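Local coordinates for protein putative retaining b-glycosidase (Saccharophagus degradans, PDB 5A95) that probably hydrolyses mixed-linkage beta-glucans as a retaining family 5 glycoside hydrolase, and binds a glucan tetrasaccharide in its cleft, at residues T101-I106 with D140-G145; A182-F187 with K221-L226; N72-G77 with V331-W336. The protein carries 1 engineered substitution. All coordinates share one frame; numbering follows the deposited sequence.

Overall arrangement
Contact 3 opens first along the chain: 72-77 starts at the end of barrel strand 65-72, and its meeting with 331-336, just after strand 326-329, closes the longest loop, its ends 254 residues apart. Everything in contacts 1 and 2 lies within that span. Contact 1 closes a short loop by pairing strand 101-106 with 136-144, and contact 2 closes another, of equal length, by pairing 181-185 with 224-227; the two follow in series and do not cross. Contacts 1 and 2 join successive strands of the parallel barrel, with 136-144 beside 181-185, whereas contact 3 links the loops above its first and last strands. Contacts 2 and 3 do not touch, and contact 1 bridges them.

Contact 1. Residues T101-I106 with D140-G145; sequences TIRLPI and DWHSIG. With BGC (beta-D-glucopyranose), chain D.
Parallel strand pairing joins Pro-105 to Asp-140 and Ile-106 to Trp-141, next to each other in the (beta/alpha)8 barrel of a family 5 glycoside hydrolase. Helices 108-114 and 116-133 lie between the strands in sequence, which makes this a beta-alpha-beta crossover. Three backbone bonds give the evidence: Asp-140 N to Leu-104 O (3.1 Å), Ile-106 N to Asp-140 O (2.8 Å) and His-142 N to Ile-106 O (2.8 Å). On the outer side, Ile-106 CG2 touches the Trp-141 ring, which stacks on Phe-167.

The polar side chains gather inside the barrel. The chain of Arg-103 is stretched out from CG to NE, which carries its end to Asp-140, and a turn of -103° at chi4 lays the guanidinium flat against the Asp-140 carboxylate, the two planes 16° apart. OD2 of Asp-140 sits 3.0 Å above the centre of the guanidinium of Arg-103. The resulting salt bridge, NH2 of Arg-103 to OD2 of Asp-140 at 3.2 Å, is therefore one of charge alone, with no N-H aimed at the oxygen. NE of Arg-103 pairs with Glu-185, while NH1 bonds to Asn-72 and Gln-291 and NH2 to Asn-188. The same OD2 of Asp-140 offers its syn lone pair to ND1 of His-142, at 2.6 Å and near the ring plane. Pro-105 CB packs over one face of that imidazole as a CH-pi contact, and His-107 stacks on the ring too.

At the far end of the imidazole, NE2 of His-142 donates to O3 of the chain D glucose at 3.0 Å, with a nearly straight 170° bond. Asp-140 thus acts as second shell: its bond to ND1 helps to fix the rotation of His-142 and so to aim the N-H that meets the sugar, while the nearby charge of Arg-103 would probably stabilise the carboxylate.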
loop_
_atom_site.group_PDB
_atom_site.type_symbol
_atom_site.label_atom_id
_atom_site.label_comp_id
_atom_site.label_asym_id
_atom_site.label_seq_id
_atom_site.Cartn_x
_atom_site.Cartn_y
_atom_site.Cartn_z
ATOM N N THR A 101 -21.112 -28.599 7.005
ATOM C CA THR A 101 -20.217 -27.465 6.759
ATOM C C THR A 101 -20.976 -26.158 6.780
ATOM O O THR A 101 -22.075 -26.063 6.238
ATOM C CB THR A 101 -19.555 -27.613 5.358
ATOM O OG1 THR A 101 -18.820 -28.829 5.297
ATOM C CG2 THR A 101 -18.589 -26.479 5.075
ATOM N N ILE A 102 -20.367 -25.142 7.383
ATOM C CA ILE A 102 -20.814 -23.773 7.247
ATOM C C ILE A 102 -19.662 -22.933 6.705
ATOM O O ILE A 102 -18.526 -23.045 7.191
ATOM C CB ILE A 102 -21.282 -23.205 8.594
ATOM C CG1 ILE A 102 -22.552 -23.938 9.022
ATOM C CG2 ILE A 102 -21.564 -21.704 8.497
ATOM C CD1 ILE A 102 -23.059 -23.599 10.406
ATOM N N ARG A 103 -19.960 -22.113 5.695
ATOM C CA ARG A 103 -19.009 -21.137 5.146
ATOM C C ARG A 103 -19.298 -19.768 5.754
ATOM O O ARG A 103 -20.452 -19.309 5.747
ATOM C CB ARG A 103 -19.109 -21.075 3.637
ATOM C CG ARG A 103 -18.193 -20.068 2.950
ATOM C CD ARG A 103 -18.239 -20.302 1.462
ATOM N NE ARG A 103 -17.404 -19.468 0.607
ATOM C CZ ARG A 103 -17.806 -18.438 -0.136
ATOM N NH1 ARG A 103 -19.002 -17.886 0.036
ATOM N NH2 ARG A 103 -16.991 -17.933 -1.064
ATOM N N LEU A 104 -18.252 -19.134 6.275
ATOM C CA LEU A 104 -18.327 -17.812 6.897
ATOM C C LEU A 104 -17.731 -16.791 5.926
ATOM O O LEU A 104 -16.526 -16.815 5.712
ATOM C CB LEU A 104 -17.528 -17.789 8.208
ATOM C CG LEU A 104 -17.913 -18.763 9.323
ATOM C CD1 LEU A 104 -17.067 -18.488 10.574
ATOM C CD2 LEU A 104 -19.388 -18.649 9.646
ATOM N N PRO A 105 -18.562 -15.910 5.340
ATOM C CA PRO A 105 -18.059 -14.939 4.369
ATOM C C PRO A 105 -17.615 -13.681 5.093
ATOM O O PRO A 105 -18.418 -12.759 5.321
ATOM C CB PRO A 105 -19.272 -14.690 3.470
ATOM C CG PRO A 105 -20.440 -14.851 4.374
ATOM C CD PRO A 105 -20.049 -15.911 5.385
ATOM N N ILE A 106 -16.330 -13.626 5.432
ATOM C CA ILE A 106 -15.768 -12.549 6.225
ATOM C C ILE A 106 -15.499 -11.364 5.334
ATOM O O ILE A 106 -14.602 -11.392 4.500
ATOM C CB ILE A 106 -14.515 -13.028 6.962
ATOM C CG1 ILE A 106 -14.907 -14.171 7.908
ATOM C CG2 ILE A 106 -13.828 -11.880 7.704
ATOM C CD1 ILE A 106 -13.797 -15.104 8.312
ATOM N N ASP A 140 -13.839 -17.779 4.579
ATOM C CA ASP A 140 -13.809 -17.138 3.263
ATOM C C ASP A 140 -13.476 -15.660 3.439
ATOM O O ASP A 140 -14.191 -14.920 4.105
ATOM C CB ASP A 140 -15.187 -17.365 2.621
ATOM C CG ASP A 140 -15.594 -16.324 1.610
ATOM O OD1 ASP A 140 -14.763 -15.762 0.894
ATOM O OD2 ASP A 140 -16.822 -16.055 1.544
ATOM N N TRP A 141 -12.338 -15.245 2.884
ATOM C CA TRP A 141 -12.016 -13.826 2.842
ATOM C C TRP A 141 -12.825 -13.226 1.681
ATOM O O TRP A 141 -12.515 -13.403 0.489
ATOM C CB TRP A 141 -10.514 -13.663 2.669
ATOM C CG TRP A 141 -10.003 -12.232 2.673
ATOM C CD1 TRP A 141 -9.276 -11.634 1.675
ATOM C CD2 TRP A 141 -10.122 -11.260 3.720
ATOM N NE1 TRP A 141 -8.940 -10.358 2.033
ATOM C CE2 TRP A 141 -9.442 -10.105 3.283
ATOM C CE3 TRP A 141 -10.721 -11.241 4.989
ATOM C CZ2 TRP A 141 -9.327 -8.958 4.078
ATOM C CZ3 TRP A 141 -10.604 -10.086 5.775
ATOM C CH2 TRP A 141 -9.938 -8.963 5.312
ATOM N N HIS A 142 -13.915 -12.593 2.059
ATOM C CA HIS A 142 -15.016 -12.369 1.131
ATOM C C HIS A 142 -14.898 -11.004 0.455
ATOM O O HIS A 142 -15.586 -10.037 0.795
ATOM C CB HIS A 142 -16.350 -12.547 1.830
ATOM C CG HIS A 142 -17.487 -12.723 0.899
ATOM N ND1 HIS A 142 -17.847 -13.944 0.395
ATOM C CD2 HIS A 142 -18.334 -11.823 0.350
ATOM C CE1 HIS A 142 -18.887 -13.793 -0.398
ATOM N NE2 HIS A 142 -19.203 -12.516 -0.443
ATOM N N SER A 143 -14.029 -10.960 -0.538
ATOM C CA SER A 143 -13.873 -9.824 -1.399
ATOM C C SER A 143 -14.255 -10.220 -2.829
ATOM O O SER A 143 -14.375 -11.399 -3.173
ATOM C CB SER A 143 -12.442 -9.291 -1.306
ATOM O OG SER A 143 -12.258 -8.146 -2.130
ATOM N N ILE A 144 -14.493 -9.206 -3.653
ATOM C CA ILE A 144 -14.910 -9.339 -5.045
ATOM C C ILE A 144 -14.138 -8.283 -5.808
ATOM O O ILE A 144 -14.338 -7.076 -5.560
ATOM C CB ILE A 144 -16.426 -9.112 -5.240
ATOM C CG1 ILE A 144 -17.249 -10.037 -4.347
ATOM C CG2 ILE A 144 -16.768 -9.314 -6.715
ATOM C CD1 ILE A 144 -18.741 -9.922 -4.533
ATOM N N GLY A 145 -13.239 -8.701 -6.696
ATOM C CA GLY A 145 -12.438 -7.777 -7.448
ATOM C C GLY A 145 -11.068 -8.337 -7.761
ATOM O O GLY A 145 -10.900 -9.571 -7.844
HETATM C C2 BGC D . -21.338 -12.406 -4.080
HETATM C C3 BGC D . -22.312 -12.349 -2.905
HETATM C C4 BGC D . -23.676 -11.854 -3.400
HETATM C C5 BGC D . -24.154 -12.725 -4.545
HETATM C C6 BGC D . -25.509 -12.308 -5.067
HETATM C C1 BGC D . -21.924 -13.023 -5.347
HETATM O O1 BGC D . -21.236 -12.640 -6.511
HETATM O O2 BGC D . -20.102 -13.097 -3.665
HETATM O O3 BGC D . -21.701 -11.519 -1.867
HETATM O O4 BGC D . -24.714 -11.797 -2.411
HETATM O O5 BGC D . -23.221 -12.545 -5.606
HETATM O O6 BGC D . -25.712 -13.086 -6.248
#

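Contact 2. Residues A182-F187 with K221-L226; sequences AVYELF and KTVIPL
The side chains of Glu-185 and Leu-226 leave neighbouring strands in the same direction and run next to each other, with CD2 of Leu-226 near every atom of the glutamate from CB outward. Glu-185 CB lies 3.9 Å from Leu-226 CD2; CG comes closer, and CD closest, at 3.5 Å from that methyl. Both carboxylate oxygens skirt the same carbon, but their polar partners lie elsewhere: OE1 meets Arg-103 and OE2 the hydroxyl of Thr-290. A first torsion of -178° swings CG of Glu-185 away from its backbone N, and the straight chain beyond it carries the carboxylate past the leucine. On the same face, Val-183 CG1 packs 3.6 Å from Leu-226 CB.

The backbone ladder is parallel. Tyr-184 is gripped through both its polar backbone atoms, its N donating to Ile-224 O and its O accepting from Leu-226 N, each at 2.9 Å. Ile-224 N to Ala-182 O and Leu-186 N to Leu-226 O extend the ladder at its two ends.

On the other face, Val-223 CB stands over the Tyr-184 ring, 4.2 Å from its centroid, in a CH-pi contact displaced toward the rim, and CG1 of the valine reaches CE2 of the tyrosine. With an alanine at Tyr-184 the ring would be gone, and Val-223 would probably lose the surface its methyls rest on, opening a gap toward Trp-168.

The two strand segments run at 35° to each other. Helix 202-219 lies between them in sequence, so the pair forms a beta-alpha-beta unit of the (beta/alpha)8 barrel. Strand 136-144 bonds to 181-185 and strand 250-252 to 224-227, while Leu-186, Val-223 and Pro-225 pack outward on helix 202-219.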
loop_
_atom_site.group_PDB
_atom_site.type_symbol
_atom_site.label_atom_id
_atom_site.label_comp_id
_atom_site.label_asym_id
_atom_site.label_seq_id
_atom_site.Cartn_x
_atom_site.Cartn_y
_atom_site.Cartn_z
ATOM N N ALA A 182 -11.485 -26.151 8.403
ATOM C CA ALA A 182 -10.990 -27.066 7.400
ATOM C C ALA A 182 -10.375 -26.397 6.190
ATOM O O ALA A 182 -9.418 -26.912 5.634
ATOM C CB ALA A 182 -12.080 -28.022 6.971
ATOM N N VAL A 183 -10.971 -25.301 5.722
ATOM C CA VAL A 183 -10.646 -24.723 4.419
ATOM C C VAL A 183 -10.453 -23.221 4.577
ATOM O O VAL A 183 -11.263 -22.531 5.231
ATOM C CB VAL A 183 -11.791 -24.990 3.416
ATOM C CG1 VAL A 183 -11.504 -24.362 2.068
ATOM C CG2 VAL A 183 -12.057 -26.477 3.261
ATOM N N TYR A 184 -9.358 -22.728 4.003
ATOM C CA TYR A 184 -9.033 -21.304 3.940
ATOM C C TYR A 184 -9.230 -20.859 2.497
ATOM O O TYR A 184 -8.435 -21.159 1.614
ATOM C CB TYR A 184 -7.595 -21.030 4.386
ATOM C CG TYR A 184 -7.319 -21.256 5.857
ATOM C CD1 TYR A 184 -8.324 -21.535 6.761
ATOM C CD2 TYR A 184 -6.051 -21.133 6.366
ATOM C CE1 TYR A 184 -8.065 -21.720 8.093
ATOM C CE2 TYR A 184 -5.778 -21.337 7.707
ATOM C CZ TYR A 184 -6.792 -21.658 8.573
ATOM O OH TYR A 184 -6.603 -21.874 9.918
ATOM N N GLU A 185 -10.361 -20.179 2.270
ATOM C CA GLU A 185 -10.749 -19.727 0.918
ATOM C C GLU A 185 -10.182 -18.324 0.728
ATOM O O GLU A 185 -10.709 -17.349 1.247
ATOM C CB GLU A 185 -12.238 -19.797 0.755
ATOM C CG GLU A 185 -12.725 -19.385 -0.627
ATOM C CD GLU A 185 -14.187 -19.725 -0.853
ATOM O OE1 GLU A 185 -14.834 -20.150 0.127
ATOM O OE2 GLU A 185 -14.688 -19.534 -1.991
ATOM N N LEU A 186 -9.090 -18.257 -0.010
ATOM C CA LEU A 186 -8.153 -17.146 0.015
ATOM C C LEU A 186 -8.730 -15.807 -0.445
ATOM O O LEU A 186 -8.363 -14.769 0.103
ATOM C CB LEU A 186 -6.928 -17.474 -0.839
ATOM C CG LEU A 186 -6.179 -18.762 -0.443
ATOM C CD1 LEU A 186 -4.936 -18.926 -1.325
ATOM C CD2 LEU A 186 -5.818 -18.787 1.028
ATOM N N PHE A 187 -9.600 -15.852 -1.459
ATOM C CA PHE A 187 -10.175 -14.633 -2.038
ATOM C C PHE A 187 -11.437 -15.037 -2.788
ATOM O O PHE A 187 -11.366 -15.585 -3.889
ATOM C CB PHE A 187 -9.186 -13.938 -2.967
ATOM C CG PHE A 187 -9.650 -12.573 -3.404
ATOM C CD1 PHE A 187 -10.536 -12.432 -4.453
ATOM C CD2 PHE A 187 -9.176 -11.432 -2.783
ATOM C CE1 PHE A 187 -10.966 -11.163 -4.847
ATOM C CE2 PHE A 187 -9.600 -10.188 -3.161
ATOM C CZ PHE A 187 -10.495 -10.051 -4.188
ATOM N N LYS A 221 0.543 -26.534 7.980
ATOM C CA LYS A 221 0.514 -27.321 6.770
ATOM C C LYS A 221 -0.743 -28.188 6.651
ATOM O O LYS A 221 -0.973 -28.747 5.579
ATOM C CB LYS A 221 1.781 -28.187 6.692
ATOM C CG LYS A 221 2.696 -27.885 5.527
ATOM C CD LYS A 221 2.053 -28.446 4.308
ATOM C CE LYS A 221 2.803 -28.311 2.989
ATOM N NZ LYS A 221 1.908 -29.059 2.023
ATOM N N THR A 222 -1.541 -28.294 7.719
ATOM C CA THR A 222 -2.716 -29.178 7.680
ATOM C C THR A 222 -3.941 -28.577 7.020
ATOM O O THR A 222 -4.884 -29.272 6.672
ATOM C CB THR A 222 -3.170 -29.630 9.075
ATOM O OG1 THR A 222 -3.787 -28.543 9.796
ATOM C CG2 THR A 222 -2.022 -30.245 9.887
ATOM N N VAL A 223 -3.946 -27.264 6.819
ATOM C CA VAL A 223 -5.136 -26.606 6.296
ATOM C C VAL A 223 -5.270 -26.847 4.789
ATOM O O VAL A 223 -4.271 -27.163 4.101
ATOM C CB VAL A 223 -5.152 -25.109 6.620
ATOM C CG1 VAL A 223 -5.052 -24.861 8.111
ATOM C CG2 VAL A 223 -4.061 -24.399 5.870
ATOM N N ILE A 224 -6.488 -26.653 4.272
ATOM C CA ILE A 224 -6.745 -26.763 2.848
ATOM C C ILE A 224 -6.993 -25.374 2.249
ATOM O O ILE A 224 -8.045 -24.777 2.441
ATOM C CB ILE A 224 -7.971 -27.659 2.569
ATOM C CG1 ILE A 224 -7.771 -29.069 3.151
ATOM C CG2 ILE A 224 -8.249 -27.710 1.077
ATOM C CD1 ILE A 224 -9.070 -29.859 3.227
ATOM N N PRO A 225 -6.026 -24.841 1.487
ATOM C CA PRO A 225 -6.278 -23.599 0.746
ATOM C C PRO A 225 -7.240 -23.884 -0.392
ATOM O O PRO A 225 -7.124 -24.909 -1.087
ATOM C CB PRO A 225 -4.874 -23.207 0.203
ATOM C CG PRO A 225 -3.892 -24.023 1.019
ATOM C CD PRO A 225 -4.650 -25.319 1.259
ATOM N N LEU A 226 -8.123 -22.925 -0.646
ATOM C CA LEU A 226 -9.104 -23.021 -1.722
ATOM C C LEU A 226 -8.918 -21.810 -2.642
ATOM O O LEU A 226 -8.982 -20.655 -2.186
ATOM C CB LEU A 226 -10.518 -23.046 -1.151
ATOM C CG LEU A 226 -11.666 -23.218 -2.122
ATOM C CD1 LEU A 226 -11.677 -24.583 -2.736
ATOM C CD2 LEU A 226 -13.018 -22.928 -1.513
HETATM O O HOH W 1 -10.123 -18.242 -3.089
#

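Contact 3. Residues N72-G77 with V331-W336; sequences NIADTG and VFDPDW. With BGC (beta-D-glucopyranose), chain B; BGC (beta-D-glucopyranose), chain C.
The Trp-336 indole is sandwiched between Ala-74 and a bound sugar: Ala-74 CB lies over one face, and C4 of the chain B glucose over the opposite one, 3.7 Å above the ring plane. This is the aromatic sugar platform common in glycoside hydrolases, set here on the loops that top a (beta/alpha)8 barrel. Ala-74 CB makes a CH-pi contact with the six-membered ring, 3.9 Å from its centroid. The backbone N of Asp-75 approaches the indole obliquely, 3.6 Å from CZ3 of Trp-336, and its CB touches CH2. Trp-32 of a second subunit meets the indole edge-to-face, so the platform also borders the subunit interface.

The loop behind the platform is shaped by Asp-333. Its OD2 accepts from the backbone N of both Asp-335 and Trp-336, an Asx turn and Asx motif, using its anti lone pair for Trp-336; Lys-78 binds OD1. Next door, O2 of the chain C glucose donates to Asp-335 O at 2.7 Å.

Phe-332 N donates to Asn-72 O at 2.8 Å, tying the two loops directly. A water ties them again, accepting from Ala-74 N and donating to Phe-332 O and Asp-333 OD1, the last at 2.8 Å.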
loop_
_atom_site.group_PDB
_atom_site.type_symbol
_atom_site.label_atom_id
_atom_site.label_comp_id
_atom_site.label_asym_id
_atom_site.label_seq_id
_atom_site.Cartn_x
_atom_site.Cartn_y
_atom_site.Cartn_z
ATOM N N ASN A 72 -23.598 -21.247 3.258
ATOM C CA ASN A 72 -23.160 -19.956 3.764
ATOM C C ASN A 72 -24.152 -19.429 4.769
ATOM O O ASN A 72 -25.366 -19.601 4.595
ATOM C CB ASN A 72 -23.113 -18.952 2.611
ATOM C CG ASN A 72 -21.944 -19.171 1.692
ATOM O OD1 ASN A 72 -20.878 -18.623 1.937
ATOM N ND2 ASN A 72 -22.117 -19.996 0.664
ATOM N N ILE A 73 -23.642 -18.714 5.764
ATOM C CA ILE A 73 -24.430 -17.781 6.542
ATOM C C ILE A 73 -23.869 -16.402 6.238
ATOM O O ILE A 73 -22.869 -16.271 5.508
ATOM C CB ILE A 73 -24.412 -18.101 8.042
ATOM C CG1 ILE A 73 -22.984 -18.099 8.596
ATOM C CG2 ILE A 73 -25.124 -19.431 8.307
ATOM C CD1 ILE A 73 -22.906 -18.266 10.104
ATOM N N ALA A 74 -24.535 -15.363 6.723
ATOM C CA ALA A 74 -24.063 -14.005 6.491
ATOM C C ALA A 74 -22.790 -13.693 7.294
ATOM O O ALA A 74 -22.390 -14.432 8.193
ATOM C CB ALA A 74 -25.162 -12.973 6.802
ATOM N N ASP A 75 -22.173 -12.555 6.969
ATOM C CA ASP A 75 -21.044 -12.053 7.740
ATOM C C ASP A 75 -21.405 -11.933 9.231
ATOM O O ASP A 75 -22.512 -11.537 9.592
ATOM C CB ASP A 75 -20.624 -10.680 7.192
ATOM C CG ASP A 75 -19.529 -10.037 7.986
ATOM O OD1 ASP A 75 -19.857 -9.290 8.933
ATOM O OD2 ASP A 75 -18.337 -10.215 7.633
ATOM N N THR A 76 -20.434 -12.246 10.076
ATOM C CA THR A 76 -20.611 -12.245 11.519
ATOM C C THR A 76 -21.130 -10.907 12.016
ATOM O O THR A 76 -22.013 -10.860 12.856
ATOM C CB THR A 76 -19.252 -12.579 12.188
ATOM O OG1 THR A 76 -18.815 -13.880 11.770
ATOM C CG2 THR A 76 -19.334 -12.533 13.691
ATOM N N GLY A 77 -20.558 -9.817 11.516
ATOM C CA GLY A 77 -20.979 -8.489 11.925
ATOM C C GLY A 77 -22.424 -8.174 11.544
ATOM O O GLY A 77 -23.148 -7.521 12.282
ATOM N N VAL A 331 -27.738 -18.296 0.147
ATOM C CA VAL A 331 -27.156 -18.088 1.485
ATOM C C VAL A 331 -28.253 -18.338 2.529
ATOM O O VAL A 331 -29.424 -18.026 2.279
ATOM C CB VAL A 331 -26.581 -16.653 1.620
ATOM C CG1 VAL A 331 -27.624 -15.606 1.301
ATOM C CG2 VAL A 331 -25.966 -16.414 2.993
ATOM N N PHE A 332 -27.883 -18.897 3.676
ATOM C CA PHE A 332 -28.823 -19.187 4.745
ATOM C C PHE A 332 -28.978 -17.931 5.597
ATOM O O PHE A 332 -28.395 -17.796 6.653
ATOM C CB PHE A 332 -28.343 -20.385 5.553
ATOM C CG PHE A 332 -29.403 -20.966 6.435
ATOM C CD1 PHE A 332 -30.286 -21.908 5.922
ATOM C CD2 PHE A 332 -29.506 -20.621 7.775
ATOM C CE1 PHE A 332 -31.250 -22.481 6.731
ATOM C CE2 PHE A 332 -30.474 -21.204 8.586
ATOM C CZ PHE A 332 -31.352 -22.115 8.051
ATOM N N ASP A 333 -29.797 -17.025 5.072
ATOM C CA ASP A 333 -30.072 -15.717 5.629
ATOM C C ASP A 333 -31.382 -15.262 5.025
ATOM O O ASP A 333 -31.634 -15.559 3.858
ATOM C CB ASP A 333 -28.960 -14.732 5.212
ATOM C CG ASP A 333 -29.020 -13.447 5.985
ATOM O OD1 ASP A 333 -28.607 -13.459 7.163
ATOM O OD2 ASP A 333 -29.524 -12.423 5.448
ATOM N N PRO A 334 -32.227 -14.530 5.790
ATOM C CA PRO A 334 -33.482 -14.024 5.210
ATOM C C PRO A 334 -33.359 -12.683 4.482
ATOM O O PRO A 334 -34.316 -12.243 3.857
ATOM C CB PRO A 334 -34.400 -13.883 6.437
ATOM C CG PRO A 334 -33.468 -13.553 7.542
ATOM C CD PRO A 334 -32.182 -14.285 7.245
ATOM N N ASP A 335 -32.213 -12.021 4.585
ATOM C CA ASP A 335 -32.011 -10.689 4.018
ATOM C C ASP A 335 -31.142 -10.686 2.778
ATOM O O ASP A 335 -31.496 -10.086 1.762
ATOM C CB ASP A 335 -31.409 -9.730 5.061
ATOM C CG ASP A 335 -32.218 -9.665 6.312
ATOM O OD1 ASP A 335 -33.418 -9.422 6.189
ATOM O OD2 ASP A 335 -31.674 -9.858 7.411
ATOM N N TRP A 336 -29.993 -11.353 2.847
ATOM C CA TRP A 336 -29.075 -11.450 1.738
ATOM C C TRP A 336 -29.575 -12.502 0.755
ATOM O O TRP A 336 -30.012 -13.568 1.164
ATOM C CB TRP A 336 -27.700 -11.847 2.271
ATOM C CG TRP A 336 -26.982 -10.768 2.975
ATOM C CD1 TRP A 336 -27.470 -9.534 3.339
ATOM C CD2 TRP A 336 -25.617 -10.798 3.370
ATOM N NE1 TRP A 336 -26.463 -8.795 3.941
ATOM C CE2 TRP A 336 -25.324 -9.556 3.989
ATOM C CE3 TRP A 336 -24.608 -11.769 3.280
ATOM C CZ2 TRP A 336 -24.061 -9.254 4.489
ATOM C CZ3 TRP A 336 -23.332 -11.451 3.771
ATOM C CH2 TRP A 336 -23.078 -10.213 4.366
HETATM C C2 BGC B . -26.366 -10.350 -1.447
HETATM C C3 BGC B . -26.526 -8.939 -0.910
HETATM C C4 BGC B . -25.489 -8.639 0.150
HETATM C C5 BGC B . -24.084 -8.961 -0.358
HETATM C C6 BGC B . -23.028 -8.905 0.715
HETATM C C1 BGC B . -24.939 -10.477 -1.951
HETATM O O2 BGC B . -27.319 -10.520 -2.494
HETATM O O3 BGC B . -27.828 -8.823 -0.323
HETATM O O4 BGC B . -25.549 -7.253 0.473
HETATM O O5 BGC B . -24.051 -10.282 -0.866
HETATM O O6 BGC B . -21.763 -9.247 0.157
HETATM C C2 BGC C . -30.126 -8.160 -0.540
HETATM C C3 BGC C . -31.105 -7.239 -1.238
HETATM C C4 BGC C . -30.596 -5.817 -1.199
HETATM C C5 BGC C . -29.211 -5.757 -1.810
HETATM C C6 BGC C . -28.620 -4.353 -1.754
HETATM C C1 BGC C . -28.734 -8.008 -1.090
HETATM O O2 BGC C . -30.567 -9.515 -0.701
HETATM O O3 BGC C . -32.354 -7.289 -0.555
HETATM O O4 BGC C . -31.522 -4.984 -1.902
HETATM O O5 BGC C . -28.341 -6.621 -1.072
HETATM O O6 BGC C . -28.461 -3.953 -0.380
HETATM O O HOH W 2 -27.136 -15.669 7.939
#